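Local coordinates for gentamicin resistance protein (Enterococcus gallinarum, PDB 6CTZ) that probably transfers phosphate from a guanine nucleotide to the 2''-hydroxyl of aminoglycoside antibiotics such as kanamycin, giving resistance to gentamicin, at residues 25-30 / 41-47; 111-116 / 205-209; 236-240 / 252-256. The protein carries 2 engineered substitutions. All coordinates share one frame; numbering follows the deposited sequence. Where two conformers were deposited one is given.

In the fold
Followed from the N terminus, the three contacts come in series: each closes before the next opens, so none nests or crosses. Contact 1 joins the open end of the hairpin of strands 29-34 and 38-43 in the N-terminal lobe, beside the diphosphate of GDP. Contact 2 spans 88 intervening residues, mostly helical, and brings helix 106-125 onto the loop between strands 198-200 and 209-212. Contact 3 closes the short connection between helices 236-246 and 251-276. Contacts 2 and 3 touch, because Phe-238 packs on Ala-113 and Leu-116, whereas contact 1 lies across the chain's centre from both, its own centre about 29 Å from that of contact 2.

Contact 1: 25-30 / 41-47; sequences EGFRNY and RFPKSQQ. With GDP (guanosine-5'-diphosphate), chain B; KAN (kanamycin a), chain E.
Beside the nucleotide-binding loop of a kinase-like N-terminal lobe, Asn-29 and Arg-41 meet on neighbouring strands next to the diphosphate of GDP. The amide of Asn-29 lies stacked on one face of the Arg-41 guanidinium, the two planes 19° apart. Asn-29 ND2 and Arg-41 NH2 come within 3.2 Å, but both are donors, and each turns to phosphate instead: ND2 to O1B of GDP, while Arg-41 NE reaches GDP O1A at 2.7 Å, with NH2 joining on the same oxygen. In Arg-41, CG is anti to the backbone N (chi1 -172°) and the chain runs on extended to NE, which carries its head along Asn-29 to the alpha phosphate. Behind it, NH1 forms a salt bridge with Glu-55 of helix 46-62, a pairing reminiscent of the lysine-glutamate pair of protein kinases.

The loop supplies backbone donors. Arg-28 N and Asn-29 N converge on GDP O3B, the latter at 2.8 Å. Gly-26 CA lies 3.0 Å from O3B; having no side chain, Gly-26 also makes way for O2B of the same phosphate. Across the strands, Tyr-30 and Phe-42 make an antiparallel hydrogen-bonded pair, followed by the bond from Lys-44 N to Arg-28 O.

Lys-44, just past the end of strand 38-43, secures the loop. Its chain passes over the backbone of Asn-29, bends at chi3 (60°) and sets NZ 2.7 Å from Gly-26 O, nearly along the C=O axis; the salt bridge to Glu-25 OE2 is longer and weak. Gln-47 CB sits over the centre of the Arg-28 guanidinium, whose NH1 pairs with Glu-51.

The loop thus presents N-H groups to the beta phosphate while Lys-44 NZ holds the Gly-26 carbonyl, and the arginine probably offsets negative charge on the alpha phosphate.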
loop_
_atom_site.group_PDB
_atom_site.type_symbol
_atom_site.label_atom_id
_atom_site.label_comp_id
_atom_site.label_asym_id
_atom_site.label_seq_id
_atom_site.Cartn_x
_atom_site.Cartn_y
_atom_site.Cartn_z
ATOM N N GLU A 25 6.487 11.341 -3.137
ATOM C CA GLU A 25 5.108 11.723 -2.899
ATOM C C GLU A 25 4.195 10.630 -3.424
ATOM O O GLU A 25 4.527 9.911 -4.375
ATOM C CB GLU A 25 4.766 13.074 -3.537
ATOM C CG GLU A 25 4.533 13.021 -5.032
ATOM C CD GLU A 25 4.142 14.370 -5.600
ATOM O OE1 GLU A 25 4.879 14.888 -6.460
ATOM O OE2 GLU A 25 3.103 14.920 -5.173
ATOM N N GLY A 26 3.058 10.485 -2.754
ATOM C CA GLY A 26 2.022 9.581 -3.210
ATOM C C GLY A 26 0.685 10.292 -3.240
ATOM O O GLY A 26 0.635 11.527 -3.287
ATOM N N PHE A 27 -0.405 9.565 -3.209
ATOM C CA PHE A 27 -1.709 10.161 -3.277
ATOM C C PHE A 27 -2.074 10.939 -2.023
ATOM O O PHE A 27 -2.878 11.775 -2.096
ATOM C CB PHE A 27 -2.829 9.085 -3.454
ATOM C CG PHE A 27 -2.865 8.353 -4.797
ATOM C CD1 PHE A 27 -1.922 8.505 -5.742
ATOM C CD2 PHE A 27 -3.911 7.511 -5.069
ATOM C CE1 PHE A 27 -1.985 7.803 -6.953
ATOM C CE2 PHE A 27 -3.974 6.801 -6.252
ATOM C CZ PHE A 27 -3.015 6.980 -7.200
ATOM N N ARG A 28 -1.458 10.632 -0.900
ATOM C CA ARG A 28 -1.846 11.232 0.361
ATOM C C ARG A 28 -0.805 12.047 1.118
ATOM O O ARG A 28 -1.154 12.716 2.023
ATOM C CB ARG A 28 -2.375 10.100 1.275
ATOM C CG ARG A 28 -3.623 9.392 0.741
ATOM C CD ARG A 28 -4.890 9.930 1.353
ATOM N NE ARG A 28 -6.094 9.858 0.514
ATOM C CZ ARG A 28 -7.022 8.932 0.559
ATOM N NH1 ARG A 28 -6.940 7.905 1.368
ATOM N NH2 ARG A 28 -8.053 9.013 -0.216
ATOM N N ASN A 29 0.438 11.946 0.740
ATOM C CA ASN A 29 1.511 12.627 1.440
ATOM C C ASN A 29 2.628 13.116 0.554
ATOM O O ASN A 29 2.941 12.528 -0.411
ATOM C CB ASN A 29 2.167 11.674 2.459
ATOM C CG ASN A 29 1.243 11.258 3.554
ATOM O OD1 ASN A 29 0.987 11.987 4.454
ATOM N ND2 ASN A 29 0.695 10.108 3.414
ATOM N N TYR A 30 3.230 14.220 0.956
ATOM C CA TYR A 30 4.427 14.762 0.328
ATOM C C TYR A 30 5.570 14.640 1.326
ATOM O O TYR A 30 5.447 15.092 2.469
ATOM C CB TYR A 30 4.190 16.228 -0.037
ATOM C CG TYR A 30 5.382 16.959 -0.592
ATOM C CD1 TYR A 30 6.029 16.517 -1.736
ATOM C CD2 TYR A 30 5.849 18.112 0.019
ATOM C CE1 TYR A 30 7.118 17.202 -2.253
ATOM C CE2 TYR A 30 6.932 18.808 -0.492
ATOM C CZ TYR A 30 7.568 18.344 -1.623
ATOM O OH TYR A 30 8.651 19.029 -2.132
ATOM N N ARG A 41 6.972 14.514 6.517
ATOM C CA ARG A 41 5.923 13.942 5.688
ATOM C C ARG A 41 4.631 14.695 5.965
ATOM O O ARG A 41 4.145 14.711 7.107
ATOM C CB ARG A 41 5.789 12.452 5.991
ATOM C CG ARG A 41 4.857 11.693 5.069
ATOM C CD ARG A 41 4.930 10.245 5.478
ATOM N NE ARG A 41 4.016 9.287 4.868
ATOM C CZ ARG A 41 3.004 8.720 5.520
ATOM N NH1 ARG A 41 2.689 9.108 6.753
ATOM N NH2 ARG A 41 2.303 7.754 4.944
ATOM N N PHE A 42 4.086 15.311 4.918
ATOM C CA PHE A 42 2.996 16.275 5.016
ATOM C C PHE A 42 1.766 15.745 4.300
ATOM O O PHE A 42 1.812 15.544 3.073
ATOM C CB PHE A 42 3.430 17.593 4.376
ATOM C CG PHE A 42 4.543 18.287 5.108
ATOM C CD1 PHE A 42 4.269 19.178 6.137
ATOM C CD2 PHE A 42 5.864 18.056 4.758
ATOM C CE1 PHE A 42 5.297 19.825 6.811
ATOM C CE2 PHE A 42 6.896 18.700 5.424
ATOM C CZ PHE A 42 6.610 19.583 6.454
ATOM N N PRO A 43 0.654 15.524 5.001
ATOM C CA PRO A 43 -0.573 15.086 4.323
ATOM C C PRO A 43 -1.027 16.054 3.242
ATOM O O PRO A 43 -0.835 17.268 3.332
ATOM C CB PRO A 43 -1.595 15.017 5.463
ATOM C CG PRO A 43 -0.758 14.680 6.666
ATOM C CD PRO A 43 0.526 15.465 6.467
ATOM N N LYS A 44 -1.656 15.492 2.212
ATOM C CA LYS A 44 -2.148 16.274 1.088
ATOM C C LYS A 44 -3.643 16.554 1.161
ATOM O O LYS A 44 -4.173 17.242 0.284
ATOM C CB LYS A 44 -1.791 15.583 -0.235
ATOM C CG LYS A 44 -0.292 15.563 -0.530
ATOM C CD LYS A 44 0.076 14.569 -1.632
ATOM C CE LYS A 44 -0.610 14.891 -2.950
ATOM N NZ LYS A 44 -0.076 14.064 -4.070
ATOM N N SER A 45 -4.330 16.057 2.185
ATOM C CA SER A 45 -5.778 16.212 2.289
ATOM C C SER A 45 -6.196 15.845 3.704
ATOM O O SER A 45 -5.402 15.321 4.491
ATOM C CB SER A 45 -6.486 15.266 1.328
ATOM O OG SER A 45 -6.222 13.925 1.716
ATOM N N GLN A 46 -7.477 16.093 4.004
ATOM C CA GLN A 46 -8.023 15.657 5.285
ATOM C C GLN A 46 -7.991 14.137 5.411
ATOM O O GLN A 46 -7.766 13.604 6.502
ATOM C CB GLN A 46 -9.442 16.199 5.474
ATOM C CG GLN A 46 -10.088 15.828 6.810
ATOM C CD GLN A 46 -9.387 16.453 8.009
ATOM O OE1 GLN A 46 -8.764 15.755 8.815
ATOM N NE2 GLN A 46 -9.500 17.773 8.140
ATOM N N GLN A 47 -8.217 13.417 4.308
ATOM C CA GLN A 47 -8.086 11.968 4.355
ATOM C C GLN A 47 -6.657 11.564 4.701
ATOM O O GLN A 47 -6.443 10.638 5.490
ATOM C CB GLN A 47 -8.554 11.354 3.037
ATOM C CG GLN A 47 -10.072 11.404 2.837
ATOM C CD GLN A 47 -10.631 12.821 2.748
ATOM O OE1 GLN A 47 -10.193 13.627 1.926
ATOM N NE2 GLN A 47 -11.600 13.130 3.605
HETATM P PB GDP B . 1.756 8.269 0.254
HETATM O O1B GDP B . 0.967 7.847 1.471
HETATM O O2B GDP B . 1.941 7.133 -0.730
HETATM O O3B GDP B . 1.214 9.537 -0.364
HETATM O O3A GDP B . 3.212 8.683 0.826
HETATM P PA GDP B . 4.418 7.726 1.330
HETATM O O1A GDP B . 4.359 7.535 2.816
HETATM O O2A GDP B . 4.434 6.438 0.525
HETATM O "O5'" GDP B . 5.699 8.672 1.015
HETATM C "C5'" GDP B . 5.882 9.164 -0.306
HETATM C "C4'" GDP B . 7.209 8.672 -0.834
HETATM O "O4'" GDP B . 8.257 9.278 -0.077
HETATM C "C3'" GDP B . 7.448 7.179 -0.685
HETATM O "O3'" GDP B . 6.806 6.409 -1.706
HETATM C "C2'" GDP B . 8.950 7.132 -0.813
HETATM O "O2'" GDP B . 9.341 7.300 -2.180
HETATM C "C1'" GDP B . 9.368 8.391 -0.071
HETATM N N9 GDP B . 9.674 8.069 1.337
HETATM C C8 GDP B . 8.884 8.244 2.421
HETATM N N7 GDP B . 9.542 7.825 3.534
HETATM C C5 GDP B . 10.758 7.389 3.150
HETATM C C6 GDP B . 11.940 6.806 3.797
HETATM O O6 GDP B . 11.971 6.632 5.030
HETATM N N1 GDP B . 12.980 6.499 3.006
HETATM C C2 GDP B . 12.981 6.682 1.667
HETATM N N2 GDP B . 14.077 6.355 0.956
HETATM N N3 GDP B . 11.926 7.202 1.002
HETATM C C4 GDP B . 10.832 7.563 1.703
HETATM C C1 KAN E . -1.312 1.748 -10.366
HETATM C C2 KAN E . -1.988 0.898 -11.442
HETATM C C3 KAN E . -0.933 0.171 -12.249
HETATM C C4 KAN E . -0.023 1.224 -12.862
HETATM C C5 KAN E . 0.614 2.095 -11.783
HETATM C C6 KAN E . 1.460 3.212 -12.386
HETATM C C7 KAN E . 0.175 0.997 -5.335
HETATM C C8 KAN E . -0.635 2.175 -5.870
HETATM C C9 KAN E . -1.220 1.830 -7.243
HETATM C C10 KAN E . -0.134 1.410 -8.235
HETATM C C11 KAN E . 0.709 0.273 -7.654
HETATM C C12 KAN E . 1.300 0.651 -6.301
HETATM C C13 KAN E . -2.245 3.715 -4.901
HETATM C C14 KAN E . -2.602 4.138 -3.485
HETATM C C15 KAN E . -3.605 3.133 -2.911
HETATM C C16 KAN E . -4.820 3.043 -3.827
HETATM C C17 KAN E . -4.375 2.721 -5.241
HETATM C C18 KAN E . -5.574 2.762 -6.174
HETATM N N1 KAN E . 1.982 4.023 -11.302
HETATM N N2 KAN E . 1.788 -0.101 -8.562
HETATM N N3 KAN E . 0.706 1.329 -4.014
HETATM N N4 KAN E . -4.034 3.482 -1.562
HETATM O O5 KAN E . -0.351 2.668 -10.892
HETATM O O6 KAN E . -2.857 -0.045 -10.809
HETATM O O7 KAN E . -1.533 -0.615 -13.284
HETATM O O8 KAN E . 1.000 0.569 -13.614
HETATM O O9 KAN E . -0.706 0.859 -9.423
HETATM O O10 KAN E . -1.888 2.987 -7.772
HETATM O O11 KAN E . -1.663 2.412 -4.897
HETATM O O12 KAN E . -3.436 3.687 -5.683
HETATM O O13 KAN E . -1.394 4.209 -2.724
HETATM O O14 KAN E . -5.728 2.010 -3.407
HETATM O O15 KAN E . -5.147 2.451 -7.504
HETATM O O HOH W 1 -4.881 13.374 -1.101
HETATM O O HOH W 2 2.428 12.163 7.042
#

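Contact 2: 111-116 / 205-209; sequences RLALQL and RQTPL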
loop_
_atom_site.group_PDB
_atom_site.type_symbol
_atom_site.label_atom_id
_atom_site.label_comp_id
_atom_site.label_asym_id
_atom_site.label_seq_id
_atom_site.Cartn_x
_atom_site.Cartn_y
_atom_site.Cartn_z
ATOM N N ARG A 111 15.182 -14.814 -0.476
ATOM C CA ARG A 111 15.296 -14.210 0.851
ATOM C C ARG A 111 14.259 -13.110 1.054
ATOM O O ARG A 111 13.671 -12.993 2.137
ATOM C CB ARG A 111 16.713 -13.677 1.084
ATOM C CG ARG A 111 17.813 -14.706 0.910
ATOM C CD ARG A 111 17.569 -15.958 1.740
ATOM N NE ARG A 111 17.546 -15.696 3.177
ATOM C CZ ARG A 111 17.361 -16.636 4.100
ATOM N NH1 ARG A 111 17.181 -17.904 3.737
ATOM N NH2 ARG A 111 17.353 -16.314 5.387
ATOM N N LEU A 112 14.018 -12.297 0.023
ATOM C CA LEU A 112 12.985 -11.269 0.127
ATOM C C LEU A 112 11.613 -11.889 0.336
ATOM O O LEU A 112 10.823 -11.397 1.145
ATOM C CB LEU A 112 12.980 -10.399 -1.126
ATOM C CG LEU A 112 14.152 -9.428 -1.255
ATOM C CD1 LEU A 112 14.190 -8.857 -2.655
ATOM C CD2 LEU A 112 14.062 -8.298 -0.223
ATOM N N ALA A 113 11.313 -12.979 -0.382
ATOM C CA ALA A 113 10.023 -13.649 -0.215
ATOM C C ALA A 113 9.850 -14.165 1.206
ATOM O O ALA A 113 8.773 -14.026 1.801
ATOM C CB ALA A 113 9.888 -14.802 -1.213
ATOM N N LEU A 114 10.913 -14.735 1.776
ATOM C CA LEU A 114 10.847 -15.227 3.145
ATOM C C LEU A 114 10.598 -14.084 4.121
ATOM O O LEU A 114 9.772 -14.201 5.037
ATOM C CB LEU A 114 12.156 -15.934 3.472
ATOM C CG LEU A 114 12.294 -16.481 4.890
ATOM C CD1 LEU A 114 11.157 -17.441 5.240
ATOM C CD2 LEU A 114 13.661 -17.144 5.049
ATOM N N GLN A 115 11.305 -12.967 3.948
ATOM C CA GLN A 115 11.135 -11.847 4.866
ATOM C C GLN A 115 9.760 -11.211 4.735
ATOM O O GLN A 115 9.173 -10.793 5.738
ATOM C CB GLN A 115 12.215 -10.803 4.641
ATOM C CG GLN A 115 13.582 -11.222 5.106
ATOM C CD GLN A 115 14.555 -10.083 4.957
ATOM O OE1 GLN A 115 15.178 -9.927 3.913
ATOM N NE2 GLN A 115 14.649 -9.245 5.984
ATOM N N LEU A 116 9.227 -11.118 3.515
ATOM C CA LEU A 116 7.881 -10.581 3.348
ATOM C C LEU A 116 6.837 -11.515 3.945
ATOM O O LEU A 116 5.877 -11.055 4.578
ATOM C CB LEU A 116 7.603 -10.315 1.871
ATOM C CG LEU A 116 8.243 -9.051 1.320
ATOM C CD1 LEU A 116 8.078 -9.003 -0.179
ATOM C CD2 LEU A 116 7.605 -7.817 1.957
ATOM N N ARG A 205 23.214 -10.452 1.920
ATOM C CA ARG A 205 22.716 -11.598 1.162
ATOM C C ARG A 205 21.507 -12.229 1.839
ATOM O O ARG A 205 20.486 -12.504 1.195
ATOM C CB ARG A 205 23.824 -12.642 1.004
ATOM C CG ARG A 205 24.983 -12.233 0.106
ATOM C CD ARG A 205 24.551 -12.135 -1.351
ATOM N NE ARG A 205 24.467 -10.749 -1.799
ATOM C CZ ARG A 205 25.512 -10.042 -2.226
ATOM N NH1 ARG A 205 25.354 -8.782 -2.617
ATOM N NH2 ARG A 205 26.718 -10.593 -2.253
ATOM N N GLN A 206 21.605 -12.478 3.137
ATOM C CA GLN A 206 20.582 -13.275 3.797
ATOM C C GLN A 206 19.406 -12.458 4.304
ATOM O O GLN A 206 18.327 -13.023 4.507
ATOM C CB GLN A 206 21.194 -14.112 4.925
ATOM C CG GLN A 206 22.232 -15.112 4.431
ATOM C CD GLN A 206 21.727 -15.940 3.258
ATOM O OE1 GLN A 206 22.129 -15.728 2.114
ATOM N NE2 GLN A 206 20.840 -16.888 3.540
ATOM N N THR A 207 19.570 -11.145 4.476
ATOM C CA THR A 207 18.522 -10.290 5.039
ATOM C C THR A 207 18.412 -8.995 4.231
ATOM O O THR A 207 18.638 -7.898 4.737
ATOM C CB THR A 207 18.817 -10.032 6.517
ATOM O OG1 THR A 207 19.227 -11.267 7.122
ATOM C CG2 THR A 207 17.585 -9.531 7.236
ATOM N N PRO A 208 18.039 -9.098 2.954
ATOM C CA PRO A 208 18.015 -7.897 2.101
ATOM C C PRO A 208 16.887 -6.910 2.396
ATOM O O PRO A 208 17.033 -5.731 2.060
ATOM C CB PRO A 208 17.859 -8.484 0.696
ATOM C CG PRO A 208 17.135 -9.795 0.944
ATOM C CD PRO A 208 17.740 -10.323 2.192
ATOM N N LEU A 209 15.759 -7.336 2.962
ATOM C CA LEU A 209 14.692 -6.395 3.283
ATOM C C LEU A 209 15.028 -5.726 4.608
ATOM O O LEU A 209 15.238 -6.409 5.613
ATOM C CB LEU A 209 13.362 -7.135 3.390
ATOM C CG LEU A 209 12.153 -6.218 3.593
ATOM C CD1 LEU A 209 11.898 -5.336 2.371
ATOM C CD2 LEU A 209 10.916 -7.046 3.931
HETATM O O HOH W 3 15.501 -13.869 4.198
HETATM O O HOH W 4 17.835 -14.099 7.216
#
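Gln-115, on helix 106-125, docks its amide against the backbone of Leu-209, where the loop of the hairpin formed by strands 198-200 and 209-212 enters its second strand. This hairpin belongs to the C-terminal lobe of the kinase-like fold, and residues flanking it, His-197 and Asp-214, bind magnesium ion.

Both ends of the amide are used on one residue. OE1 accepts from Leu-209 N at 2.8 Å, an almost straight bond (165°), and NE2 donates to Leu-209 O at 2.9 Å, arriving in the carbonyl plane on a lone pair. The side chain is extended beyond CG (chi2 -175°), which lets it reach past Leu-209 in the opposite direction, and the paired bonds fix the rotation of the buried amide.

A second polar group gathers on the carbonyl of Gln-206. Arg-111 NE donates to Gln-206 O over 3.1 Å, the acceptor lying in the guanidinium plane. The same oxygen also takes a hydrogen from each of two waters: one also donates to Arg-111 O, which accepts the helical bond from Gln-115 N as well, and the other accepts from Arg-111 NH2. Three donors therefore satisfy this carbonyl. Bends at chi2 and chi3 turn the guanidinium beside the helix, where it is sandwiched, with Leu-114 CD2 over one face and Gln-206 NE2 over the centre of the other, 3.4 Å above the plane.

Apolar contacts accompany the polar ones. The Pro-208 ring lies against Leu-112, CG to CD2 at 3.6 Å, while Leu-209 and Leu-116 cross at about a right angle, both also packing on Phe-198. Crossing the Gln-115 side chain, the methyl CG2 of Thr-207 stands 3.2 Å from its NE2.

Contact 3: 236-240 / 252-256; sequences ELFTR and DTLIR. Engineered in segment 252-256: Leu-254 (natural residue His).
Arg-240 is the hub of a salt-bridge network that joins two successive helices of the helical C-terminal lobe: it pairs with Glu-236, four residues earlier on its own helix (i to i+4), and with Asp-252 on the next. Its extended chain, with chi2 and chi3 both near 172°, carries the guanidinium across the gap. NE donates to Glu-236 OE2 at 2.8 Å, using the anti lone pair of that oxygen, and NH2 adds a weak bond to the same atom. NH2 also reaches Asp-252 OD1 at 2.8 Å, meeting it end-on although the carboxylate is turned 67° from the guanidinium plane. A water accepts from NH1 and donates weakly to Asp-252 OD1, closing a small ring. With both acids held at its edge, the guanidinium probably offsets the repulsion expected between the carboxylates, whose nearest oxygens, Glu-236 OE2 and Asp-252 OD1, are 5.8 Å apart.

Van der Waals contacts centre on Ile-255. Ile-255 CG1 lies over one face of the guanidinium, toward its rim and 3.9 Å from Arg-240 NE. CG2 touches the Glu-236 carboxylate, and Ile-255 CD1 meets Thr-239 CG2 at 4.0 Å.

The segment axes approach to 11.5 Å at 121°, so side chains rather than backbones join helices 236-246 and 251-276. Helix 228-234 packs on Glu-236 and Thr-239 through Leu-231, and Met-243, further along helix 236-246, also touches Ile-255.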
loop_
_atom_site.group_PDB
_atom_site.type_symbol
_atom_site.label_atom_id
_atom_site.label_comp_id
_atom_site.label_asym_id
_atom_site.label_seq_id
_atom_site.Cartn_x
_atom_site.Cartn_y
_atom_site.Cartn_z
ATOM N N GLU A 236 3.591 -13.128 -10.509
ATOM C CA GLU A 236 2.956 -14.308 -9.930
ATOM C C GLU A 236 3.970 -15.266 -9.319
ATOM O O GLU A 236 3.712 -15.857 -8.263
ATOM C CB GLU A 236 2.116 -15.018 -10.988
ATOM C CG GLU A 236 1.425 -16.249 -10.438
ATOM C CD GLU A 236 0.465 -16.899 -11.416
ATOM O OE1 GLU A 236 0.072 -16.256 -12.417
ATOM O OE2 GLU A 236 0.100 -18.064 -11.169
ATOM N N LEU A 237 5.122 -15.451 -9.964
ATOM C CA LEU A 237 6.102 -16.399 -9.439
ATOM C C LEU A 237 6.582 -15.982 -8.055
ATOM O O LEU A 237 6.609 -16.794 -7.120
ATOM C CB LEU A 237 7.273 -16.556 -10.410
ATOM C CG LEU A 237 6.990 -17.488 -11.587
ATOM C CD1 LEU A 237 8.158 -17.461 -12.552
ATOM C CD2 LEU A 237 6.742 -18.909 -11.107
ATOM N N PHE A 238 6.931 -14.703 -7.897
ATOM C CA PHE A 238 7.366 -14.221 -6.591
ATOM C C PHE A 238 6.236 -14.300 -5.578
ATOM O O PHE A 238 6.448 -14.699 -4.423
ATOM C CB PHE A 238 7.877 -12.786 -6.702
ATOM C CG PHE A 238 8.327 -12.221 -5.394
ATOM C CD1 PHE A 238 9.591 -12.514 -4.902
ATOM C CD2 PHE A 238 7.483 -11.421 -4.640
ATOM C CE1 PHE A 238 10.009 -12.006 -3.692
ATOM C CE2 PHE A 238 7.902 -10.913 -3.428
ATOM C CZ PHE A 238 9.166 -11.212 -2.955
ATOM N N THR A 239 5.024 -13.921 -5.989
ATOM C CA THR A 239 3.889 -13.968 -5.079
ATOM C C THR A 239 3.657 -15.384 -4.570
ATOM O O THR A 239 3.403 -15.589 -3.375
ATOM C CB THR A 239 2.649 -13.415 -5.783
ATOM O OG1 THR A 239 2.880 -12.046 -6.133
ATOM C CG2 THR A 239 1.441 -13.484 -4.887
ATOM N N ARG A 240 3.762 -16.377 -5.461
ATOM C CA ARG A 240 3.585 -17.766 -5.047
ATOM C C ARG A 240 4.668 -18.204 -4.070
ATOM O O ARG A 240 4.406 -19.040 -3.199
ATOM C CB ARG A 240 3.560 -18.672 -6.277
ATOM C CG ARG A 240 2.245 -18.631 -7.028
ATOM C CD ARG A 240 2.326 -19.423 -8.335
ATOM N NE ARG A 240 1.025 -19.556 -8.989
ATOM C CZ ARG A 240 0.167 -20.546 -8.747
ATOM N NH1 ARG A 240 0.470 -21.489 -7.864
ATOM N NH2 ARG A 240 -1.000 -20.577 -9.376
ATOM N N ASP A 252 -3.670 -22.065 -6.457
ATOM C CA ASP A 252 -4.393 -21.698 -7.672
ATOM C C ASP A 252 -5.656 -20.910 -7.341
ATOM O O ASP A 252 -5.957 -19.901 -7.990
ATOM C CB ASP A 252 -4.749 -22.940 -8.486
ATOM C CG ASP A 252 -3.540 -23.602 -9.116
ATOM O OD1 ASP A 252 -2.528 -22.925 -9.377
ATOM O OD2 ASP A 252 -3.616 -24.817 -9.383
ATOM N N THR A 253 -6.396 -21.341 -6.318
ATOM C CA THR A 253 -7.583 -20.594 -5.916
ATOM C C THR A 253 -7.201 -19.248 -5.307
ATOM O O THR A 253 -7.826 -18.224 -5.610
ATOM C CB THR A 253 -8.410 -21.419 -4.932
ATOM O OG1 THR A 253 -8.807 -22.641 -5.563
ATOM C CG2 THR A 253 -9.646 -20.658 -4.484
ATOM N N LEU A 254 -6.167 -19.227 -4.460
ATOM C CA LEU A 254 -5.761 -17.978 -3.828
ATOM C C LEU A 254 -5.258 -16.974 -4.862
ATOM O O LEU A 254 -5.560 -15.776 -4.771
ATOM C CB LEU A 254 -4.709 -18.250 -2.748
ATOM C CG LEU A 254 -4.193 -17.022 -1.991
ATOM C CD1 LEU A 254 -5.307 -16.208 -1.339
ATOM C CD2 LEU A 254 -3.185 -17.472 -0.952
ATOM N N ILE A 255 -4.496 -17.439 -5.859
ATOM C CA ILE A 255 -4.036 -16.533 -6.910
ATOM C C ILE A 255 -5.216 -15.975 -7.692
ATOM O O ILE A 255 -5.241 -14.791 -8.047
ATOM C CB ILE A 255 -3.002 -17.224 -7.821
ATOM C CG1 ILE A 255 -1.652 -17.344 -7.112
ATOM C CG2 ILE A 255 -2.876 -16.507 -9.166
ATOM C CD1 ILE A 255 -0.896 -16.014 -6.955
ATOM N N ARG A 256 -6.217 -16.815 -7.978
ATOM C CA ARG A 256 -7.424 -16.312 -8.629
ATOM C C ARG A 256 -8.079 -15.217 -7.792
ATOM O O ARG A 256 -8.431 -14.149 -8.309
ATOM C CB ARG A 256 -8.405 -17.451 -8.907
ATOM C CG ARG A 256 -9.739 -16.949 -9.445
ATOM C CD ARG A 256 -9.602 -16.196 -10.766
ATOM N NE ARG A 256 -8.950 -16.997 -11.801
ATOM C CZ ARG A 256 -9.580 -17.837 -12.613
ATOM N NH1 ARG A 256 -10.897 -17.998 -12.531
ATOM N NH2 ARG A 256 -8.882 -18.513 -13.513
HETATM O O HOH W 5 -0.556 -24.203 -7.199
#